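PDB 3PNU: dihydroorotase from Campylobacter jejuni subsp. jejuni, which probably catalyses the reversible cyclization of N-carbamoyl-L-aspartate to dihydroorotate, the third step of de novo UMP synthesis, using two zinc ions. Local coordinates for residues P30-L35 with V256-D261; E188-K193 with A207-H212. All blocks are in the same frame, centred on the assembly; numbering follows the deposited sequence.

Interaction 1: P30-L35 with V256-D261; sequences PLDMHL and VMFGSD. With ZN (zinc ion), chain D.
Asp32 and Ser260 grip each other through both oxygens of the carboxylate, and this is the tightly packed heart of a contact between the first and last strands of the TIM barrel. Ser260 OG donates to Asp32 OD2 at 2.6 Å, on the syn side and 15° out of the carboxylate plane. OD1 takes two backbone donors from opposite faces of that plane: Ser260 N, 3.0 Å from Asp32 OD1, and His34 N, whose bond two residues along the chain makes an Asx turn. The carboxylate reaches the loop after strand 256-258 because chi1 of Asp32 (180°) swings CG away from the backbone N. Backbone bonds flank this grip: Met33 N meets Phe258 O at 3.0 Å, and Asp261 N lies 2.7 Å from His34 O.

The other end is looser. Met33 CG comes no nearer than 4.2 Å to Met257 CB, and where the strands diverge a water sits between Leu31 O, 2.8 Å from it, and Phe258 O, both placed to accept from it.

At the catalytic end His34 and Asp261 run side by side, pointing the same way, with ring and carboxylate planes 88° apart. His34 NE2 and Asp261 OD1 bind the same zinc ion, each at 2.1 Å; His36 and the modified Lys116 also belong to this site. Glu188 accepts from His34 ND1, fixing the ring's rotation. The network therefore sets two zinc ligands from distant parts of the sequence at bonding distance, with Asp32 as a second-shell residue bracing the backbone that carries both.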
loop_
_atom_site.group_PDB
_atom_site.type_symbol
_atom_site.label_atom_id
_atom_site.label_comp_id
_atom_site.label_asym_id
_atom_site.label_seq_id
_atom_site.Cartn_x
_atom_site.Cartn_y
_atom_site.Cartn_z
ATOM N N PRO A 30 -23.551 -20.513 -12.591
ATOM C CA PRO A 30 -22.687 -19.630 -11.816
ATOM C C PRO A 30 -23.204 -18.206 -11.793
ATOM O O PRO A 30 -23.661 -17.667 -12.807
ATOM C CB PRO A 30 -21.347 -19.674 -12.566
ATOM C CG PRO A 30 -21.671 -20.208 -13.921
ATOM C CD PRO A 30 -22.848 -21.105 -13.737
ATOM N N LEU A 31 -23.122 -17.598 -10.627
ATOM C CA LEU A 31 -23.566 -16.243 -10.470
ATOM C C LEU A 31 -22.423 -15.368 -10.001
ATOM O O LEU A 31 -21.655 -15.769 -9.139
ATOM C CB LEU A 31 -24.701 -16.229 -9.455
ATOM C CG LEU A 31 -25.963 -16.942 -9.947
ATOM C CD1 LEU A 31 -26.935 -17.283 -8.806
ATOM C CD2 LEU A 31 -26.636 -16.089 -11.005
ATOM N N ASP A 32 -22.291 -14.188 -10.600
ATOM C CA ASP A 32 -21.304 -13.218 -10.146
ATOM C C ASP A 32 -22.124 -12.144 -9.475
ATOM O O ASP A 32 -22.737 -11.312 -10.152
ATOM C CB ASP A 32 -20.445 -12.639 -11.277
ATOM C CG ASP A 32 -19.410 -11.599 -10.751
ATOM O OD1 ASP A 32 -19.522 -11.178 -9.576
ATOM O OD2 ASP A 32 -18.491 -11.203 -11.497
ATOM N N MET A 33 -22.146 -12.153 -8.139
ATOM C CA MET A 33 -22.995 -11.193 -7.386
ATOM C C MET A 33 -22.424 -9.792 -7.150
ATOM O O MET A 33 -22.999 -9.013 -6.378
ATOM C CB MET A 33 -23.450 -11.819 -6.070
ATOM C CG MET A 33 -24.163 -13.174 -6.272
ATOM S SD MET A 33 -25.637 -13.088 -7.330
ATOM C CE MET A 33 -26.803 -12.199 -6.301
ATOM N N HIS A 34 -21.327 -9.452 -7.824
ATOM C CA HIS A 34 -20.753 -8.108 -7.698
ATOM C C HIS A 34 -19.885 -7.822 -8.922
ATOM O O HIS A 34 -18.739 -8.225 -8.954
ATOM C CB HIS A 34 -19.912 -8.001 -6.406
ATOM C CG HIS A 34 -19.467 -6.610 -6.088
ATOM N ND1 HIS A 34 -19.851 -5.950 -4.940
ATOM C CD2 HIS A 34 -18.686 -5.740 -6.779
ATOM C CE1 HIS A 34 -19.311 -4.742 -4.929
ATOM N NE2 HIS A 34 -18.603 -4.587 -6.035
ATOM N N LEU A 35 -20.415 -7.099 -9.902
ATOM C CA LEU A 35 -19.687 -6.868 -11.144
ATOM C C LEU A 35 -19.809 -5.463 -11.693
ATOM O O LEU A 35 -20.876 -4.877 -11.666
ATOM C CB LEU A 35 -20.226 -7.841 -12.216
ATOM C CG LEU A 35 -19.574 -7.915 -13.616
ATOM C CD1 LEU A 35 -18.077 -8.211 -13.517
ATOM C CD2 LEU A 35 -20.269 -8.994 -14.492
ATOM N N VAL A 256 -22.640 -16.568 2.492
ATOM C CA VAL A 256 -21.583 -15.998 1.685
ATOM C C VAL A 256 -21.824 -16.378 0.223
ATOM O O VAL A 256 -22.218 -17.503 -0.068
ATOM C CB VAL A 256 -20.215 -16.451 2.164
ATOM C CG1 VAL A 256 -19.176 -16.230 1.086
ATOM C CG2 VAL A 256 -19.850 -15.707 3.455
ATOM N N MET A 257 -21.610 -15.427 -0.679
ATOM C CA MET A 257 -21.831 -15.620 -2.106
ATOM C C MET A 257 -20.633 -15.089 -2.847
ATOM O O MET A 257 -19.998 -14.149 -2.401
ATOM C CB MET A 257 -23.044 -14.810 -2.551
ATOM C CG MET A 257 -24.368 -15.232 -1.937
ATOM S SD MET A 257 -25.639 -13.954 -2.076
ATOM C CE MET A 257 -25.197 -12.843 -0.750
ATOM N N PHE A 258 -20.302 -15.676 -3.986
ATOM C CA PHE A 258 -19.188 -15.160 -4.737
ATOM C C PHE A 258 -19.596 -13.888 -5.457
ATOM O O PHE A 258 -20.670 -13.815 -6.053
ATOM C CB PHE A 258 -18.661 -16.168 -5.736
ATOM C CG PHE A 258 -17.703 -15.578 -6.694
ATOM C CD1 PHE A 258 -16.416 -15.312 -6.310
ATOM C CD2 PHE A 258 -18.099 -15.265 -7.974
ATOM C CE1 PHE A 258 -15.517 -14.741 -7.202
ATOM C CE2 PHE A 258 -17.210 -14.704 -8.870
ATOM C CZ PHE A 258 -15.921 -14.434 -8.470
ATOM N N GLY A 259 -18.734 -12.886 -5.348
ATOM C CA GLY A 259 -18.899 -11.574 -5.984
ATOM C C GLY A 259 -17.482 -11.162 -6.353
ATOM O O GLY A 259 -16.651 -10.944 -5.478
ATOM N N SER A 260 -17.198 -11.055 -7.641
ATOM C CA SER A 260 -15.832 -10.796 -8.084
ATOM C C SER A 260 -15.340 -9.393 -7.864
ATOM O O SER A 260 -14.172 -9.169 -7.716
ATOM C CB SER A 260 -15.734 -11.034 -9.590
ATOM O OG SER A 260 -16.468 -10.019 -10.292
ATOM N N ASP A 261 -16.257 -8.452 -7.886
ATOM C CA ASP A 261 -15.908 -7.035 -7.879
ATOM C C ASP A 261 -14.936 -6.787 -9.044
ATOM O O ASP A 261 -14.042 -5.965 -8.927
ATOM C CB ASP A 261 -15.307 -6.573 -6.546
ATOM C CG ASP A 261 -15.182 -5.050 -6.448
ATOM O OD1 ASP A 261 -16.049 -4.291 -6.967
ATOM O OD2 ASP A 261 -14.211 -4.612 -5.813
HETATM ZN ZN ZN D . -17.573 -2.825 -6.578
HETATM O O HOH W 1 -22.533 -16.267 -6.558
HETATM O O HOH W 2 -15.820 -2.401 -4.981
#

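Interaction 2: E188-K193 with A207-H212. With ZN (zinc ion), chain C.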
loop_
_atom_site.group_PDB
_atom_site.type_symbol
_atom_site.label_atom_id
_atom_site.label_comp_id
_atom_site.label_asym_id
_atom_site.label_seq_id
_atom_site.Cartn_x
_atom_site.Cartn_y
_atom_site.Cartn_z
ATOM N N GLU A 188 -20.781 -6.197 0.939
ATOM C CA GLU A 188 -20.016 -6.514 -0.277
ATOM C C GLU A 188 -18.540 -6.653 -0.053
ATOM O O GLU A 188 -17.981 -6.073 0.884
ATOM C CB GLU A 188 -20.252 -5.463 -1.354
ATOM C CG GLU A 188 -21.685 -5.441 -1.858
ATOM C CD GLU A 188 -22.091 -6.749 -2.554
ATOM O OE1 GLU A 188 -21.208 -7.509 -3.061
ATOM O OE2 GLU A 188 -23.309 -6.997 -2.596
ATOM N N HIS A 189 -17.904 -7.414 -0.949
ATOM C CA HIS A 189 -16.464 -7.709 -0.896
ATOM C C HIS A 189 -15.829 -7.584 0.488
ATOM O O HIS A 189 -15.026 -6.692 0.740
ATOM C CB HIS A 189 -15.691 -6.867 -1.894
ATOM C CG HIS A 189 -16.075 -5.424 -1.910
ATOM N ND1 HIS A 189 -16.043 -4.631 -0.787
ATOM C CD2 HIS A 189 -16.455 -4.617 -2.931
ATOM C CE1 HIS A 189 -16.428 -3.406 -1.107
ATOM N NE2 HIS A 189 -16.666 -3.368 -2.404
ATOM N N ILE A 190 -16.184 -8.475 1.396
ATOM C CA ILE A 190 -15.589 -8.401 2.722
ATOM C C ILE A 190 -14.147 -8.843 2.628
ATOM O O ILE A 190 -13.790 -9.709 1.807
ATOM C CB ILE A 190 -16.343 -9.181 3.770
ATOM C CG1 ILE A 190 -16.367 -10.691 3.466
ATOM C CG2 ILE A 190 -17.776 -8.624 3.897
ATOM C CD1 ILE A 190 -16.881 -11.542 4.693
ATOM N N THR A 191 -13.321 -8.238 3.470
ATOM C CA THR A 191 -11.893 -8.474 3.465
ATOM C C THR A 191 -11.258 -8.607 4.834
ATOM O O THR A 191 -10.054 -8.658 4.926
ATOM C CB THR A 191 -11.222 -7.282 2.804
ATOM O OG1 THR A 191 -11.480 -6.109 3.591
ATOM C CG2 THR A 191 -11.775 -7.076 1.361
ATOM N N THR A 192 -12.059 -8.656 5.886
ATOM C CA THR A 192 -11.544 -8.715 7.232
ATOM C C THR A 192 -12.172 -9.819 8.060
ATOM O O THR A 192 -13.321 -10.229 7.843
ATOM C CB THR A 192 -11.887 -7.425 7.996
ATOM O OG1 THR A 192 -13.313 -7.300 8.094
ATOM C CG2 THR A 192 -11.299 -6.176 7.308
ATOM N N LYS A 193 -11.421 -10.276 9.042
ATOM C CA LYS A 193 -11.916 -11.267 9.970
ATOM C C LYS A 193 -13.071 -10.646 10.760
ATOM O O LYS A 193 -14.030 -11.321 11.115
ATOM C CB LYS A 193 -10.788 -11.703 10.885
ATOM C CG LYS A 193 -11.154 -12.805 11.883
ATOM C CD LYS A 193 -9.915 -13.289 12.592
ATOM C CE LYS A 193 -10.241 -14.298 13.680
ATOM N NZ LYS A 193 -8.996 -14.786 14.344
ATOM N N ALA A 207 -23.004 -11.694 2.843
ATOM C CA ALA A 207 -21.761 -11.153 2.307
ATOM C C ALA A 207 -21.362 -11.732 0.960
ATOM O O ALA A 207 -21.775 -12.834 0.588
ATOM C CB ALA A 207 -20.627 -11.368 3.320
ATOM N N THR A 208 -20.566 -10.971 0.219
ATOM C CA THR A 208 -20.007 -11.452 -1.021
ATOM C C THR A 208 -18.498 -11.421 -0.814
ATOM O O THR A 208 -18.000 -10.589 -0.058
ATOM C CB THR A 208 -20.402 -10.626 -2.251
ATOM O OG1 THR A 208 -19.836 -9.311 -2.186
ATOM C CG2 THR A 208 -21.917 -10.532 -2.395
ATOM N N ILE A 209 -17.785 -12.349 -1.445
ATOM C CA ILE A 209 -16.324 -12.403 -1.387
ATOM C C ILE A 209 -15.740 -12.493 -2.812
ATOM O O ILE A 209 -16.295 -13.188 -3.683
ATOM C CB ILE A 209 -15.814 -13.593 -0.585
ATOM C CG1 ILE A 209 -16.327 -13.539 0.844
ATOM C CG2 ILE A 209 -14.308 -13.571 -0.574
ATOM C CD1 ILE A 209 -15.918 -14.720 1.671
ATOM N N THR A 210 -14.630 -11.787 -3.039
ATOM C CA THR A 210 -13.989 -11.746 -4.346
ATOM C C THR A 210 -13.004 -12.866 -4.541
ATOM O O THR A 210 -12.629 -13.597 -3.612
ATOM C CB THR A 210 -13.153 -10.454 -4.543
ATOM O OG1 THR A 210 -12.004 -10.508 -3.693
ATOM C CG2 THR A 210 -13.972 -9.223 -4.259
ATOM N N LEU A 211 -12.540 -12.982 -5.769
ATOM C CA LEU A 211 -11.559 -13.979 -6.047
ATOM C C LEU A 211 -10.229 -13.559 -5.453
ATOM O O LEU A 211 -9.619 -14.314 -4.705
ATOM C CB LEU A 211 -11.436 -14.180 -7.547
ATOM C CG LEU A 211 -10.322 -15.129 -7.990
ATOM C CD1 LEU A 211 -10.386 -16.407 -7.212
ATOM C CD2 LEU A 211 -10.413 -15.354 -9.505
ATOM N N HIS A 212 -9.790 -12.342 -5.761
ATOM C CA HIS A 212 -8.470 -11.889 -5.291
ATOM C C HIS A 212 -8.288 -11.913 -3.777
ATOM O O HIS A 212 -7.249 -12.355 -3.293
ATOM C CB HIS A 212 -8.040 -10.565 -5.952
ATOM C CG HIS A 212 -9.069 -9.480 -5.928
ATOM N ND1 HIS A 212 -10.201 -9.503 -6.716
ATOM C CD2 HIS A 212 -9.099 -8.299 -5.263
ATOM C CE1 HIS A 212 -10.904 -8.404 -6.502
ATOM N NE2 HIS A 212 -10.262 -7.658 -5.617
HETATM ZN ZN ZN C . -17.136 -1.767 -3.583
HETATM O O HOH W 3 -14.060 -9.873 -0.814
HETATM O O HOH W 2 -15.820 -2.401 -4.981
#
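Thr208 and Ile190 have the most surface buried in this contact, with His189 and Glu188 next and nearly equal. It joins the loop after strand 185-187 to strand 205-209 of the TIM barrel; the two strands are parallel neighbours, linked by a beta-alpha-beta crossover through helix 193-201. The Thr208 hydroxyl donates to Glu188 OE1, though the OG1 to OE1 separation of 2.4 Å is doubtful as a precise value, and accepts from the backbone of His189, N to Thr208 OG1 3.0 Å. A chi1 of 67° sets the hydroxyl between the threonine's own N and carbonyl carbon. Glu188 reaches it by bending at chi2 (-64°), which brings the carboxylate back to the strand; Thr208 would thus help to hold the glutamate that His34 uses.

Ile190 works on both backbone and apolar levels. Its N makes a hydrogen bond to Thr208 O at 3.1 Å. Its side chain lies against strand 205-209, CG1 3.9 Å from Ile209 CG1 and CD1 4.0 Å from Ala207 CB, while Leu195 and Cys196 of helix 193-201 and Leu245 of helix 239-250 also touch it.

His189 sends its ring into the metal centre, with Glu188 CB over one ring face and His189 CB against Thr210 CG2. The water that also binds the zinc of His34 and Asp261 is a ligand of the second ion too, and that ion, whose site also holds Lys116 and His155, is bound by His189 NE2 at 2.0 Å.

In the fold
From the N terminus, segment 30-35 on the first barrel strand waits some 220 residues for its partner 256-261, so interaction 1 closes a loop spanning most of the barrel. Interaction 2 falls wholly within that loop: 188-193 leads through helix 193-201 back to 207-212, a short local closure. The two do not cross, and their centres lie about 10 Å apart. Strands 205-209 and 256-258 are sheet neighbours, tied by Met257 N to Ala207 O at 2.9 Å, and the contacts are joined again between His34 and Glu188. Interaction 1 supplies His34 and Asp261 to one zinc ion and interaction 2 supplies His189 to the other; one water binds both metals.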